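Local structure of biotin protein ligase-like protein of unknown function (Silicibacter sp., 3BFM) at residues I6-L11 with V40-G45. The protein is of unknown function but resembles biotin protein ligases and belongs to the biotin/lipoate protein ligase family. Numbering follows the deposited sequence. Where two conformers were deposited one is given.
With CA (calcium ion), chain B.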
loop_
_atom_site.group_PDB
_atom_site.type_symbol
_atom_site.label_atom_id
_atom_site.label_comp_id
_atom_site.label_asym_id
_atom_site.label_seq_id
_atom_site.Cartn_x
_atom_site.Cartn_y
_atom_site.Cartn_z
ATOM N N ILE A 6 -3.086 15.686 6.318
ATOM C CA ILE A 6 -3.670 14.354 6.463
ATOM C C ILE A 6 -2.631 13.332 6.013
ATOM O O ILE A 6 -2.255 13.275 4.833
ATOM C CB ILE A 6 -4.976 14.229 5.682
ATOM C CG1 ILE A 6 -6.044 15.143 6.297
ATOM C CG2 ILE A 6 -5.510 12.812 5.721
ATOM C CD1 ILE A 6 -7.300 15.251 5.451
ATOM N N THR A 7 -2.192 12.514 6.959
ATOM C CA THR A 7 -1.127 11.550 6.724
ATOM C C THR A 7 -1.712 10.155 6.628
ATOM O O THR A 7 -2.420 9.746 7.518
ATOM C CB THR A 7 -0.132 11.598 7.883
ATOM O OG1 THR A 7 0.282 12.953 8.056
ATOM C CG2 THR A 7 1.074 10.739 7.592
ATOM N N PHE A 8 -1.419 9.452 5.536
ATOM C CA PHE A 8 -1.901 8.104 5.291
ATOM C C PHE A 8 -0.724 7.166 5.373
ATOM O O PHE A 8 0.424 7.628 5.307
ATOM C CB PHE A 8 -2.563 8.014 3.918
ATOM C CG PHE A 8 -3.882 8.737 3.855
ATOM C CD1 PHE A 8 -4.977 8.273 4.562
ATOM C CD2 PHE A 8 -4.028 9.890 3.113
ATOM C CE1 PHE A 8 -6.158 8.959 4.531
ATOM C CE2 PHE A 8 -5.235 10.574 3.081
ATOM C CZ PHE A 8 -6.280 10.121 3.778
ATOM N N PRO A 9 -0.991 5.871 5.582
ATOM C CA PRO A 9 0.072 4.862 5.544
ATOM C C PRO A 9 0.886 4.904 4.241
ATOM O O PRO A 9 0.423 5.407 3.216
ATOM C CB PRO A 9 -0.683 3.541 5.632
ATOM C CG PRO A 9 -2.008 3.852 6.147
ATOM C CD PRO A 9 -2.303 5.287 5.927
ATOM N N PRO A 10 2.123 4.379 4.270
ATOM C CA PRO A 10 2.896 4.313 3.046
ATOM C C PRO A 10 2.122 3.606 1.955
ATOM O O PRO A 10 1.470 2.595 2.232
ATOM C CB PRO A 10 4.115 3.469 3.454
ATOM C CG PRO A 10 4.281 3.752 4.867
ATOM C CD PRO A 10 2.880 3.849 5.418
ATOM N N LEU A 11 2.177 4.154 0.748
ATOM C CA LEU A 11 1.471 3.577 -0.402
ATOM C C LEU A 11 -0.047 3.827 -0.392
ATOM O O LEU A 11 -0.792 3.285 -1.217
ATOM C CB LEU A 11 1.773 2.071 -0.548
ATOM C CG LEU A 11 3.086 1.732 -1.272
ATOM C CD1 LEU A 11 4.298 2.568 -0.785
ATOM C CD2 LEU A 11 3.370 0.235 -1.201
ATOM N N VAL A 40 -6.984 7.384 -1.793
ATOM C CA VAL A 40 -7.989 7.803 -0.836
ATOM C C VAL A 40 -8.422 9.206 -1.230
ATOM O O VAL A 40 -7.707 10.163 -1.029
ATOM C CB VAL A 40 -7.494 7.812 0.638
ATOM C CG1 VAL A 40 -8.613 8.264 1.590
ATOM C CG2 VAL A 40 -6.923 6.463 1.033
ATOM N N VAL A 41 -9.607 9.313 -1.804
ATOM C CA VAL A 41 -10.194 10.613 -2.120
ATOM C C VAL A 41 -11.036 11.053 -0.945
ATOM O O VAL A 41 -11.788 10.256 -0.407
ATOM C CB VAL A 41 -11.094 10.536 -3.360
ATOM C CG1 VAL A 41 -11.575 11.969 -3.755
ATOM C CG2 VAL A 41 -10.362 9.856 -4.510
ATOM N N TYR A 42 -10.903 12.306 -0.523
ATOM C CA TYR A 42 -11.649 12.771 0.621
ATOM C C TYR A 42 -12.156 14.184 0.426
ATOM O O TYR A 42 -11.689 14.944 -0.443
ATOM C CB TYR A 42 -10.799 12.639 1.895
ATOM C CG TYR A 42 -9.576 13.547 1.895
ATOM C CD1 TYR A 42 -9.659 14.824 2.380
ATOM C CD2 TYR A 42 -8.352 13.092 1.427
ATOM C CE1 TYR A 42 -8.579 15.650 2.391
ATOM C CE2 TYR A 42 -7.222 13.932 1.438
ATOM C CZ TYR A 42 -7.353 15.188 1.920
ATOM O OH TYR A 42 -6.258 16.048 1.910
ATOM N N GLU A 43 -13.148 14.539 1.230
ATOM C CA GLU A 43 -13.737 15.877 1.200
ATOM C C GLU A 43 -14.254 16.123 2.598
ATOM O O GLU A 43 -15.130 15.381 3.061
ATOM C CB GLU A 43 -14.872 15.943 0.163
ATOM C CG GLU A 43 -15.414 17.310 -0.041
ATOM C CD GLU A 43 -16.213 17.492 -1.323
ATOM O OE1 GLU A 43 -16.734 16.516 -1.946
ATOM O OE2 GLU A 43 -16.405 18.655 -1.701
ATOM N N LEU A 44 -13.656 17.112 3.283
ATOM C CA LEU A 44 -14.034 17.462 4.643
ATOM C C LEU A 44 -14.735 18.819 4.666
ATOM O O LEU A 44 -14.232 19.815 4.096
ATOM C CB LEU A 44 -12.805 17.522 5.570
ATOM C CG LEU A 44 -12.342 16.258 6.307
ATOM C CD1 LEU A 44 -11.533 15.358 5.376
ATOM C CD2 LEU A 44 -11.513 16.624 7.528
ATOM N N GLY A 45 -15.889 18.858 5.315
ATOM C CA GLY A 45 -16.556 20.105 5.665
ATOM C C GLY A 45 -16.705 20.156 7.159
ATOM O O GLY A 45 -16.325 19.233 7.867
HETATM CA CA CA B . -17.754 18.070 -3.573
HETATM O O HOH W 1 -16.293 19.732 -4.401
HETATM O O HOH W 2 -19.046 18.973 -5.454
HETATM O O HOH W 3 -19.517 19.006 -2.286
#
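Next to Tyr42, which packs on Ile6, Glu43 projects from the opposite face of strand 39-44 and chelates a calcium ion, with its OE2 2.4 Å and its OE1 2.5 Å from the metal. Three waters, the backbone oxygen of Gln21 and OD1 of Asp22 complete the site, so the calcium ion bridges strand 39-44 to the residues just before helix 23-32. On the other face, Val40 and Tyr42 meet segment 6-11 through apolar contacts alone; this segment leads into strand 13-16, the edge strand of the mixed sheet within the chain, which pairs parallel with 39-44.

The tightest of these contacts brings the methyl CD1 of Ile6 to 3.3 Å from CE1 of Tyr42, and CZ of the same ring is nearly as close. The methyl reaches the ring obliquely, the two side chains extending from opposite directions. Tyr42 CG sits between its own backbone N and carbonyl carbon (chi1 65°), which turns the phenol toward segment 6-11, where it lies against both Ile6 and Phe8. It meets the rim of the Phe8 ring, its CE2 lying near the plane of that ring and 4.2 Å from Phe8 CE2. One face of Phe8 takes Val40: CB stands above the plane, displaced toward the rim, while Val40 CG1 comes within 3.7 Å of Phe8 CZ. An alanine in place of Tyr42 would remove the ring and would probably open a gap beside the rim of Phe8, leaving CD1 of Ile6 without its aromatic partner.

Helix 156-175 borders the same cluster, Leu160 touching Tyr42 and Ala164 touching Phe8, and its Glu161 accepts a hydrogen bond from the backbone N of Thr7. With no hydrogen bond joining the two segments, their association rests on side-chain shape, whereas the carboxylate of Glu43 serves the calcium on the far face.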